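Local structure of D-alanyl-D-alanine carboxypeptidase (5ZHF) at residues E159-L164 / E190-R195; G88-V93 / I153-N158; F171-R176 / Y194-I199; R68-I73 / L142-D147. The protein cleaves the C-terminal D-alanine from peptidoglycan pentapeptides ending in D-Ala-D-Ala, as a zinc-dependent carboxypeptidase associated with vancomycin resistance. All coordinates share one frame; numbering follows the deposited sequence.

Contact 1: residues E159-L164 / E190-R195; sequences EVYRWL and EPWHYR. With ZN (zinc ion), chain C.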
# COMPACT_ATOMS: atom_id res chain seq x y z
N GLU A 159 15.21 7.98 -2.34
CA GLU A 159 15.68 8.09 -0.96
C GLU A 159 14.60 7.63 0.05
O GLU A 159 14.89 6.90 1.00
CB GLU A 159 16.09 9.54 -0.64
CG GLU A 159 17.42 9.90 -1.29
CD GLU A 159 17.76 11.38 -1.29
OE1 GLU A 159 16.90 12.25 -1.13
OE2 GLU A 159 18.96 11.66 -1.48
N VAL A 160 13.39 8.10 -0.16
CA VAL A 160 12.25 7.70 0.67
C VAL A 160 11.94 6.21 0.50
O VAL A 160 11.73 5.52 1.50
CB VAL A 160 11.01 8.57 0.36
CG1 VAL A 160 9.74 7.97 0.98
CG2 VAL A 160 11.26 9.98 0.85
N TYR A 161 11.94 5.71 -0.74
CA TYR A 161 11.63 4.30 -0.98
C TYR A 161 12.67 3.38 -0.36
O TYR A 161 12.33 2.35 0.24
CB TYR A 161 11.47 3.99 -2.48
CG TYR A 161 10.42 4.79 -3.20
CD1 TYR A 161 9.26 5.26 -2.55
CD2 TYR A 161 10.55 5.07 -4.56
CE1 TYR A 161 8.29 5.97 -3.23
CE2 TYR A 161 9.59 5.80 -5.23
CZ TYR A 161 8.46 6.24 -4.56
OH TYR A 161 7.50 6.97 -5.23
N ARG A 162 13.94 3.77 -0.46
CA ARG A 162 15.01 3.02 0.17
C ARG A 162 14.89 3.02 1.69
O ARG A 162 15.02 1.96 2.31
CB ARG A 162 16.38 3.55 -0.28
CG ARG A 162 17.53 2.71 0.27
CD ARG A 162 18.86 3.23 -0.21
NE ARG A 162 19.10 4.60 0.24
CZ ARG A 162 20.20 5.28 -0.02
NH1 ARG A 162 21.19 4.73 -0.73
NH2 ARG A 162 20.32 6.53 0.43
N TRP A 163 14.60 4.18 2.29
CA TRP A 163 14.46 4.27 3.72
C TRP A 163 13.30 3.39 4.19
O TRP A 163 13.40 2.68 5.20
CB TRP A 163 14.28 5.71 4.19
CG TRP A 163 14.29 5.85 5.68
CD1 TRP A 163 15.37 6.15 6.47
CD2 TRP A 163 13.19 5.65 6.58
NE1 TRP A 163 15.01 6.17 7.78
CE2 TRP A 163 13.68 5.84 7.89
CE3 TRP A 163 11.82 5.34 6.40
CZ2 TRP A 163 12.87 5.75 9.01
CZ3 TRP A 163 11.02 5.22 7.53
CH2 TRP A 163 11.54 5.43 8.81
N LEU A 164 12.18 3.47 3.46
CA LEU A 164 11.00 2.68 3.85
C LEU A 164 11.33 1.17 3.79
O LEU A 164 10.95 0.39 4.72
CB LEU A 164 9.83 2.99 2.94
CG LEU A 164 9.23 4.37 3.17
CD1 LEU A 164 8.33 4.75 2.01
CD2 LEU A 164 8.50 4.49 4.51
N GLU A 190 5.68 -1.70 -6.59
CA GLU A 190 5.13 -0.42 -6.16
C GLU A 190 5.83 0.01 -4.88
O GLU A 190 5.34 -0.20 -3.77
CB GLU A 190 3.61 -0.55 -5.95
CG GLU A 190 2.91 -0.89 -7.27
CD GLU A 190 1.41 -0.85 -7.18
OE1 GLU A 190 0.84 -1.04 -6.09
OE2 GLU A 190 0.81 -0.65 -8.24
N PRO A 191 7.04 0.61 -5.01
CA PRO A 191 7.87 0.88 -3.82
C PRO A 191 7.33 1.95 -2.88
O PRO A 191 7.90 2.18 -1.82
CB PRO A 191 9.22 1.31 -4.43
CG PRO A 191 8.87 1.82 -5.77
CD PRO A 191 7.76 0.94 -6.26
N TRP A 192 6.24 2.61 -3.30
CA TRP A 192 5.47 3.56 -2.49
C TRP A 192 4.40 2.93 -1.59
O TRP A 192 3.96 3.58 -0.64
CB TRP A 192 4.76 4.58 -3.41
CG TRP A 192 3.99 3.96 -4.50
CD1 TRP A 192 2.70 3.50 -4.45
CD2 TRP A 192 4.45 3.67 -5.83
NE1 TRP A 192 2.35 2.97 -5.65
CE2 TRP A 192 3.40 3.05 -6.52
CE3 TRP A 192 5.66 3.88 -6.50
CZ2 TRP A 192 3.51 2.66 -7.86
CZ3 TRP A 192 5.77 3.47 -7.83
CH2 TRP A 192 4.70 2.89 -8.49
N HIS A 193 3.95 1.71 -1.89
CA HIS A 193 2.71 1.18 -1.25
C HIS A 193 3.06 0.34 -0.00
O HIS A 193 3.62 -0.76 -0.12
CB HIS A 193 1.88 0.37 -2.24
CG HIS A 193 0.61 -0.16 -1.68
ND1 HIS A 193 -0.63 0.32 -2.04
CD2 HIS A 193 0.39 -1.13 -0.77
CE1 HIS A 193 -1.56 -0.35 -1.39
NE2 HIS A 193 -0.97 -1.26 -0.62
N TYR A 194 2.74 0.89 1.17
CA TYR A 194 3.02 0.30 2.48
C TYR A 194 1.72 -0.07 3.22
O TYR A 194 0.75 0.71 3.22
CB TYR A 194 3.96 1.20 3.31
CG TYR A 194 5.37 0.95 2.83
CD1 TYR A 194 5.83 1.48 1.63
CD2 TYR A 194 6.22 0.07 3.52
CE1 TYR A 194 7.12 1.19 1.16
CE2 TYR A 194 7.48 -0.23 3.06
CZ TYR A 194 7.93 0.30 1.86
OH TYR A 194 9.19 -0.06 1.44
N ARG A 195 1.72 -1.27 3.81
CA ARG A 195 0.53 -1.87 4.45
C ARG A 195 0.84 -2.10 5.91
O ARG A 195 1.89 -2.67 6.24
CB ARG A 195 0.20 -3.20 3.76
CG ARG A 195 -0.70 -4.17 4.52
CD ARG A 195 -2.08 -3.61 4.83
NE ARG A 195 -2.69 -4.49 5.82
CZ ARG A 195 -3.40 -5.57 5.59
NH1 ARG A 195 -3.73 -5.94 4.35
NH2 ARG A 195 -3.85 -6.28 6.63
ZN ZN C . -1.11 1.98 -3.05
O HOH W 1 10.13 0.89 -0.87
O HOH W 2 -0.67 1.71 -5.20

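Contact 2: residues G88-V93 / I153-N158; sequences GVYPIV and IHSTGN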
# COMPACT_ATOMS: atom_id res chain seq x y z
N GLY A 88 16.70 12.61 8.31
CA GLY A 88 16.76 13.52 7.16
C GLY A 88 16.00 13.06 5.92
O GLY A 88 16.29 13.50 4.80
N VAL A 89 15.00 12.20 6.12
CA VAL A 89 14.21 11.65 5.03
C VAL A 89 12.79 12.19 5.21
O VAL A 89 12.22 12.09 6.29
CB VAL A 89 14.25 10.11 5.06
CG1 VAL A 89 13.25 9.54 4.07
CG2 VAL A 89 15.65 9.61 4.75
N TYR A 90 12.23 12.84 4.18
CA TYR A 90 10.99 13.61 4.33
C TYR A 90 9.85 13.07 3.46
O TYR A 90 9.74 13.40 2.28
CB TYR A 90 11.28 15.10 4.01
CG TYR A 90 12.10 15.70 5.10
CD1 TYR A 90 13.49 15.57 5.10
CD2 TYR A 90 11.49 16.31 6.19
CE1 TYR A 90 14.25 16.09 6.13
CE2 TYR A 90 12.24 16.83 7.23
CZ TYR A 90 13.61 16.70 7.20
OH TYR A 90 14.35 17.23 8.24
N PRO A 91 9.03 12.16 4.03
CA PRO A 91 7.96 11.57 3.23
C PRO A 91 6.64 12.33 3.31
O PRO A 91 6.46 13.19 4.17
CB PRO A 91 7.80 10.15 3.84
CG PRO A 91 8.37 10.27 5.21
CD PRO A 91 9.16 11.52 5.34
N ILE A 92 5.72 11.97 2.43
CA ILE A 92 4.34 12.45 2.47
C ILE A 92 3.43 11.27 2.22
O ILE A 92 3.83 10.30 1.55
CB ILE A 92 4.06 13.54 1.40
CG1 ILE A 92 4.26 12.98 -0.02
CG2 ILE A 92 4.96 14.77 1.60
CD1 ILE A 92 3.76 13.92 -1.12
N VAL A 93 2.20 11.37 2.69
CA VAL A 93 1.17 10.38 2.38
C VAL A 93 0.46 10.86 1.12
O VAL A 93 -0.38 11.76 1.16
CB VAL A 93 0.17 10.17 3.52
CG1 VAL A 93 -0.90 9.14 3.10
CG2 VAL A 93 0.88 9.73 4.81
N ILE A 153 11.30 18.34 -2.35
CA ILE A 153 12.24 19.41 -2.02
C ILE A 153 13.38 19.04 -1.07
O ILE A 153 14.47 19.53 -1.27
CB ILE A 153 11.53 20.70 -1.54
CG1 ILE A 153 10.69 20.48 -0.29
CG2 ILE A 153 10.69 21.29 -2.67
CD1 ILE A 153 10.09 21.75 0.29
N HIS A 154 13.14 18.18 -0.07
CA HIS A 154 14.21 17.71 0.83
C HIS A 154 14.70 16.32 0.49
O HIS A 154 15.87 16.02 0.74
CB HIS A 154 13.77 17.72 2.29
CG HIS A 154 13.36 19.06 2.78
ND1 HIS A 154 12.03 19.41 2.95
CD2 HIS A 154 14.08 20.15 3.13
CE1 HIS A 154 11.96 20.66 3.38
NE2 HIS A 154 13.20 21.13 3.50
N SER A 155 13.82 15.48 -0.05
CA SER A 155 14.16 14.11 -0.41
C SER A 155 13.64 13.76 -1.80
O SER A 155 12.60 14.30 -2.23
CB SER A 155 13.54 13.15 0.63
OG SER A 155 13.99 13.45 1.96
N THR A 156 14.34 12.86 -2.48
CA THR A 156 13.88 12.25 -3.72
C THR A 156 13.05 11.01 -3.42
O THR A 156 13.16 10.44 -2.32
CB THR A 156 15.04 11.75 -4.59
OG1 THR A 156 15.80 10.77 -3.86
CG2 THR A 156 15.95 12.90 -5.01
N GLY A 157 12.26 10.58 -4.40
CA GLY A 157 11.48 9.33 -4.31
C GLY A 157 12.32 8.15 -3.89
O GLY A 157 11.97 7.44 -2.93
N ASN A 158 13.45 7.96 -4.56
CA ASN A 158 14.32 6.81 -4.29
C ASN A 158 14.93 6.80 -2.90
O ASN A 158 15.11 5.74 -2.31
CB ASN A 158 15.39 6.68 -5.37
CG ASN A 158 14.81 6.25 -6.71
OD1 ASN A 158 13.92 5.40 -6.77
ND2 ASN A 158 15.29 6.85 -7.79
O HOH W 3 16.51 12.55 2.04

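Contact 3: residues F171-R176 / Y194-I199; sequences FGFIRR and YRYVGI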
# COMPACT_ATOMS: atom_id res chain seq x y z
N PHE A 171 7.89 -0.20 12.51
CA PHE A 171 6.66 0.53 12.84
C PHE A 171 5.41 -0.20 12.41
O PHE A 171 4.31 0.35 12.48
CB PHE A 171 6.73 1.92 12.21
CG PHE A 171 8.00 2.61 12.52
CD1 PHE A 171 8.16 3.26 13.73
CD2 PHE A 171 9.07 2.55 11.64
CE1 PHE A 171 9.38 3.86 14.06
CE2 PHE A 171 10.28 3.14 11.97
CZ PHE A 171 10.42 3.82 13.17
N GLY A 172 5.56 -1.46 12.00
CA GLY A 172 4.43 -2.30 11.68
C GLY A 172 3.98 -2.26 10.23
O GLY A 172 2.92 -2.77 9.91
N PHE A 173 4.76 -1.63 9.34
CA PHE A 173 4.38 -1.54 7.94
C PHE A 173 5.30 -2.40 7.06
O PHE A 173 6.51 -2.46 7.30
CB PHE A 173 4.46 -0.09 7.44
CG PHE A 173 3.46 0.83 8.05
CD1 PHE A 173 3.68 1.41 9.28
CD2 PHE A 173 2.28 1.14 7.37
CE1 PHE A 173 2.75 2.28 9.82
CE2 PHE A 173 1.33 2.00 7.91
CZ PHE A 173 1.58 2.57 9.14
N ILE A 174 4.73 -3.02 6.04
CA ILE A 174 5.49 -3.80 5.07
C ILE A 174 5.41 -3.20 3.67
O ILE A 174 4.39 -2.58 3.27
CB ILE A 174 5.06 -5.28 5.03
CG1 ILE A 174 3.57 -5.44 4.65
CG2 ILE A 174 5.32 -5.91 6.39
CD1 ILE A 174 3.07 -6.88 4.59
N ARG A 175 6.50 -3.41 2.93
CA ARG A 175 6.56 -3.14 1.50
C ARG A 175 5.71 -4.23 0.85
O ARG A 175 6.16 -5.37 0.68
CB ARG A 175 8.01 -3.16 1.00
CG ARG A 175 8.15 -2.77 -0.45
CD ARG A 175 9.59 -2.93 -0.88
NE ARG A 175 9.77 -2.57 -2.29
CZ ARG A 175 10.96 -2.37 -2.87
NH1 ARG A 175 12.09 -2.45 -2.16
NH2 ARG A 175 11.03 -2.04 -4.15
N ARG A 176 4.47 -3.88 0.57
CA ARG A 176 3.44 -4.87 0.29
C ARG A 176 3.65 -5.64 -1.00
O ARG A 176 3.26 -6.82 -1.09
CB ARG A 176 2.10 -4.18 0.22
CG ARG A 176 0.91 -5.08 -0.01
CD ARG A 176 0.75 -6.08 1.10
NE ARG A 176 -0.40 -6.93 0.89
CZ ARG A 176 -0.42 -8.06 0.17
NH1 ARG A 176 0.65 -8.46 -0.51
NH2 ARG A 176 -1.55 -8.77 0.12
N TYR A 194 2.74 0.89 1.17
CA TYR A 194 3.02 0.30 2.48
C TYR A 194 1.72 -0.07 3.22
O TYR A 194 0.75 0.71 3.22
CB TYR A 194 3.96 1.20 3.31
CG TYR A 194 5.37 0.95 2.83
CD1 TYR A 194 5.83 1.48 1.63
CD2 TYR A 194 6.22 0.07 3.52
CE1 TYR A 194 7.12 1.19 1.16
CE2 TYR A 194 7.48 -0.23 3.06
CZ TYR A 194 7.93 0.30 1.86
OH TYR A 194 9.19 -0.06 1.44
N ARG A 195 1.72 -1.27 3.81
CA ARG A 195 0.53 -1.87 4.45
C ARG A 195 0.84 -2.10 5.91
O ARG A 195 1.89 -2.67 6.24
CB ARG A 195 0.20 -3.20 3.76
CG ARG A 195 -0.70 -4.17 4.52
CD ARG A 195 -2.08 -3.61 4.83
NE ARG A 195 -2.69 -4.49 5.82
CZ ARG A 195 -3.40 -5.57 5.59
NH1 ARG A 195 -3.73 -5.94 4.35
NH2 ARG A 195 -3.85 -6.28 6.63
N TYR A 196 -0.06 -1.65 6.78
CA TYR A 196 0.08 -1.92 8.20
C TYR A 196 -0.41 -3.34 8.51
O TYR A 196 -1.57 -3.67 8.24
CB TYR A 196 -0.73 -0.95 9.03
CG TYR A 196 -0.51 -1.17 10.52
CD1 TYR A 196 0.64 -0.72 11.14
CD2 TYR A 196 -1.44 -1.91 11.28
CE1 TYR A 196 0.86 -0.93 12.50
CE2 TYR A 196 -1.23 -2.12 12.64
CZ TYR A 196 -0.10 -1.64 13.24
OH TYR A 196 0.11 -1.83 14.59
N VAL A 197 0.49 -4.13 9.09
CA VAL A 197 0.14 -5.44 9.67
C VAL A 197 0.47 -5.59 11.16
O VAL A 197 0.11 -6.62 11.78
CB VAL A 197 0.83 -6.56 8.88
CG1 VAL A 197 0.26 -6.63 7.49
CG2 VAL A 197 2.34 -6.40 8.88
N GLY A 198 1.16 -4.60 11.75
CA GLY A 198 1.64 -4.66 13.13
C GLY A 198 3.08 -5.08 13.18
O GLY A 198 3.59 -5.73 12.27
N ILE A 199 3.75 -4.69 14.26
CA ILE A 199 5.19 -4.84 14.38
C ILE A 199 5.61 -6.32 14.38
O ILE A 199 6.56 -6.67 13.71
CB ILE A 199 5.72 -4.07 15.62
CG1 ILE A 199 5.56 -2.55 15.38
CG2 ILE A 199 7.18 -4.39 15.89
CD1 ILE A 199 5.67 -1.67 16.61

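Contact 4: residues R68-I73 / L142-D147; sequences RIDIRI and LGLAVD. With ZN (zinc ion), chain C.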
# COMPACT_ATOMS: atom_id res chain seq x y z
N ARG A 68 -6.98 10.22 4.63
CA ARG A 68 -7.53 9.52 5.79
C ARG A 68 -6.90 8.15 5.95
O ARG A 68 -6.52 7.52 4.96
CB ARG A 68 -9.04 9.39 5.66
CG ARG A 68 -9.77 10.71 5.90
CD ARG A 68 -11.28 10.59 5.66
NE ARG A 68 -11.57 10.27 4.26
CZ ARG A 68 -12.73 9.87 3.77
NH1 ARG A 68 -13.79 9.71 4.54
NH2 ARG A 68 -12.84 9.63 2.45
N ILE A 69 -6.83 7.70 7.20
CA ILE A 69 -6.28 6.39 7.56
C ILE A 69 -7.14 5.78 8.67
O ILE A 69 -7.79 6.50 9.42
CB ILE A 69 -4.82 6.50 8.05
CG1 ILE A 69 -4.71 7.50 9.21
CG2 ILE A 69 -3.91 6.85 6.88
CD1 ILE A 69 -3.46 7.34 10.03
N ASP A 70 -7.11 4.46 8.77
CA ASP A 70 -7.68 3.75 9.93
C ASP A 70 -7.05 4.34 11.20
O ASP A 70 -5.84 4.38 11.35
CB ASP A 70 -7.41 2.25 9.77
CG ASP A 70 -8.08 1.39 10.83
OD1 ASP A 70 -8.22 1.85 11.99
OD2 ASP A 70 -8.47 0.27 10.48
N ILE A 71 -7.89 4.85 12.10
CA ILE A 71 -7.40 5.44 13.34
C ILE A 71 -6.41 4.50 14.09
O ILE A 71 -5.49 4.97 14.74
CB ILE A 71 -8.55 5.88 14.28
CG1 ILE A 71 -8.07 6.72 15.48
CG2 ILE A 71 -9.29 4.65 14.80
CD1 ILE A 71 -7.41 8.04 15.18
N ARG A 72 -6.58 3.18 13.93
CA ARG A 72 -5.73 2.24 14.64
C ARG A 72 -4.26 2.28 14.23
O ARG A 72 -3.41 1.86 15.02
CB ARG A 72 -6.29 0.82 14.48
CG ARG A 72 -7.61 0.63 15.20
CD ARG A 72 -8.22 -0.72 14.90
NE ARG A 72 -8.77 -0.77 13.55
CZ ARG A 72 -9.53 -1.75 13.06
NH1 ARG A 72 -9.86 -2.81 13.80
NH2 ARG A 72 -9.97 -1.68 11.82
N ILE A 73 -3.97 2.76 13.01
CA ILE A 73 -2.58 2.82 12.53
C ILE A 73 -1.96 4.20 12.74
O ILE A 73 -0.76 4.35 12.56
CB ILE A 73 -2.40 2.38 11.03
CG1 ILE A 73 -2.74 3.51 10.05
CG2 ILE A 73 -3.21 1.13 10.74
CD1 ILE A 73 -2.58 3.10 8.59
N LEU A 142 -9.28 -0.42 2.86
CA LEU A 142 -9.25 -0.78 4.28
C LEU A 142 -8.93 0.37 5.19
O LEU A 142 -9.28 0.33 6.37
CB LEU A 142 -8.19 -1.85 4.54
CG LEU A 142 -8.39 -3.22 3.92
CD1 LEU A 142 -7.09 -4.03 3.95
CD2 LEU A 142 -9.52 -3.92 4.64
N GLY A 143 -8.18 1.36 4.70
CA GLY A 143 -7.57 2.35 5.58
C GLY A 143 -6.24 1.89 6.18
O GLY A 143 -5.66 2.62 6.98
N LEU A 144 -5.75 0.70 5.80
CA LEU A 144 -4.52 0.13 6.34
C LEU A 144 -3.32 0.33 5.43
O LEU A 144 -2.22 -0.06 5.80
CB LEU A 144 -4.70 -1.38 6.60
CG LEU A 144 -5.75 -1.69 7.68
CD1 LEU A 144 -5.81 -3.19 7.94
CD2 LEU A 144 -5.43 -0.96 8.97
N ALA A 145 -3.54 0.95 4.25
CA ALA A 145 -2.46 1.17 3.29
C ALA A 145 -2.27 2.62 2.98
O ALA A 145 -3.24 3.40 2.88
CB ALA A 145 -2.71 0.41 1.99
N VAL A 146 -1.01 2.97 2.83
CA VAL A 146 -0.62 4.31 2.43
C VAL A 146 0.37 4.24 1.28
O VAL A 146 1.29 3.44 1.29
CB VAL A 146 -0.06 5.15 3.61
CG1 VAL A 146 -1.17 5.56 4.55
CG2 VAL A 146 1.04 4.41 4.35
N ASP A 147 0.18 5.12 0.29
CA ASP A 147 1.23 5.36 -0.70
C ASP A 147 2.05 6.49 -0.18
O ASP A 147 1.52 7.56 0.10
CB ASP A 147 0.66 5.70 -2.06
CG ASP A 147 -0.15 4.57 -2.65
OD1 ASP A 147 0.13 3.38 -2.38
OD2 ASP A 147 -1.05 4.89 -3.44
ZN ZN C . -1.11 1.98 -3.05
O HOH W 4 -9.03 -1.29 8.46
O HOH W 2 -0.67 1.71 -5.20

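Contact 1: residues E159-L164 / E190-R195
Buried Leu-164 and Tyr-194 make the tight end of this contact, where helix 157-167 lies against the turn and strand that carry zinc ligand His-193 and the probable proton donor/acceptor Glu-190. The CB of Leu-164 approaches the phenol end of the tyrosine, 3.5 Å from Tyr-194 CZ, and Leu-164 CD1 lies farther along the same ring near CE1. Tyr-194 also points its hydroxyl at the helix backbone, with OH 3.4 Å from Leu-164 C.

The other end is more open, with Tyr-161 and its partners partly exposed. The Tyr-161 ring lies over the type I turn from Glu-190 to His-193. Pro-191 CG makes a CH-pi contact with one face of this ring, 4.2 Å from its centroid and displaced toward the rim. Beside it, Tyr-161 CE1 reaches Trp-192 CB at 3.8 Å. The first torsion of Trp-192 (chi1 51°) sets its CG between its own N and C, and its side chain runs alongside that of Tyr-161. Tyr-161 OH is bonded to Asn-149 on strand 145-150.

No direct hydrogen bond joins the two segments; a water does so instead. It donates to Tyr-161 O and, at 2.7 Å, to Pro-191 O, while accepting from Tyr-194 OH. A second water, 2.2 Å from the zinc ion that His-193, His-140 and Asp-147 bind, donates to Glu-190 OE1 and accepts from Trp-192 NE1, both over a long 3.3 Å. One water thus ties helix and turn through three oxygens, while zinc and Glu-190 engage the other, consistent with Glu-190 activating it as general base.

Contact 2: residues G88-V93 / I153-N158
Tyr-90 and Ser-155 are joined by the one direct hydrogen bond between these segments. The backbone N of Tyr-90 donates to Ser-155 OG over 2.9 Å, with an angle of 152° at the hydrogen. Placed beside its own backbone N and anti to the carbonyl carbon (chi1 -58°), the serine hydroxyl faces the incoming chain; it also lies near the plane of the Tyr-90 ring, at its edge. A water extends this polar link: it donates to Gly-88 O at 2.9 Å and is hydrogen-bonded to Ser-155 OG at 2.7 Å, so two partners, a backbone N-H and one water, hold the buried serine oxygen.

The segments that meet here are both junctions of secondary structure. Gly-88, with its positive phi, is the C-prime residue of a Schellman motif ending helix 74-86, just before the chain enters strand 91-95. In the other segment, Thr-156 is the N-cap of helix 157-167, and its OG1 caps a backbone N a little farther on; Glu-159 OE1 returns to accept from Thr-156 N, which makes the pair a capping box.

Aromatic packing occupies the more exposed flank. His-154 CG lies over one face of the Tyr-90 ring, displaced toward its rim, and His-154 CB comes 3.5 Å from Tyr-90 CD1. The two rings are inclined at 43° with centroids 4.9 Å apart. Asp-151 holds the imidazole through His-154 ND1, and its other carboxylate oxygen accepts from Ser-155 N. Val-89, which points away from segment 153-158, packs on Val-160 and Trp-163 of the helix that Thr-156 begins.

Contact 3: residues F171-R176 / Y194-I199
Phe-173 and Tyr-196 form the aromatic centre, a non-hydrogen-bonded pair of two antiparallel strands. The edge of Tyr-196 meets the face of Phe-173 in a T-shaped pair, planes at 70° and centroids 5.3 Å apart; Tyr-196 CB lies over the same phenyl ring. With its CG anti to the backbone N (chi1 -176°), Tyr-196 extends past Gly-172, whose lack of a side chain avoids a clash with that ring. Farther along, Arg-175 CA sits over a face of Tyr-194, 3.9 Å from the ring centroid. On the other face of the sheet, Ile-174 CG2 touches Val-197 CG2.

Backbone bonds flank this core. Ile-174 and Arg-195 exchange two, while Gly-172 O accepts both Val-197 N (2.9 Å), almost in line with the carbonyl, and Gly-198 N, in its plane on a lone pair. At the polar edge, Arg-195 NE donates to Tyr-196 O, and the guanidinium groups of Arg-176 and Arg-195 share Glu-139.

Strand 173-175 is outermost in the four-stranded sheet, and strand 193-196 runs between it and strand 145-150. Helix 74-86 packs on the Phe-173 side and helix 199-208 on the Ile-174 side.

Contact 4: residues R68-I73 / L142-D147
Asp-70 and Leu-144 run alongside each other in the same direction, with Leu-144 CD2 3.6 Å from the carboxylate oxygen Asp-70 OD2. That same methyl is met from another direction by Ile-73, whose CG2 approaches it at 3.5 Å as the two side chains cross at a slant. The remaining apolar touch is between methyls: Ile-69 CG2 and Val-146 CG1, 3.8 Å apart, in a similarly inclined approach.

Between these side chains the backbones join. Asp-70 N donates to Gly-143 O at 2.9 Å, and Ile-73 CD1 rests near the same carbonyl oxygen. Lacking a CB, Gly-143 admits Asp-70 N on the side where one would point, and at its positive phi a CB would also press on the carbonyl oxygen of Leu-142.

The Asp-70 carboxylate is directed by its first torsion (CG opposite the backbone N, chi1 -174°) to where Arg-72 can grip it side-on. Arg-72 NE donates to Asp-70 OD1, and Arg-72 NH2 reaches the syn lone pair of Asp-70 OD2 at 2.8 Å, closing a salt bridge. OD1 also accepts from Arg-72 N, an Asx turn, and a water links OD2 to Leu-142 O.

Several bonds therefore hold this buried carboxylate, which probably stays ionised beside its arginine. At the far end of segment 142-147, Asp-147 OD1 binds the zinc ion at 2.0 Å, so the anchored loop leads directly into a metal-bearing strand.

How the contacts relate
The zinc site shows how separate packing units converge on one centre: contact 1 supplies His-193, contact 4 supplies Asp-147, His-140 comes from outside both, and one metal-bound water belongs to both contacts, although their centres lie about 16 Å apart. Their strands are neighbours in the sheet, joined by Tyr-194 O to Val-146 N at 2.9 Å. Contact 3 continues this sheet outward, sharing Tyr-194 and Arg-195 with contact 1, and its Arg-176 CB packs 3.6 Å from His-193 CD2. Contact 2 lies away from the site, about 17 Å from the chain centre, yet Val-89 CG1 touches Val-160 CG2 of contact 1 at 3.8 Å, and Val-93 meets Val-146 of contact 4.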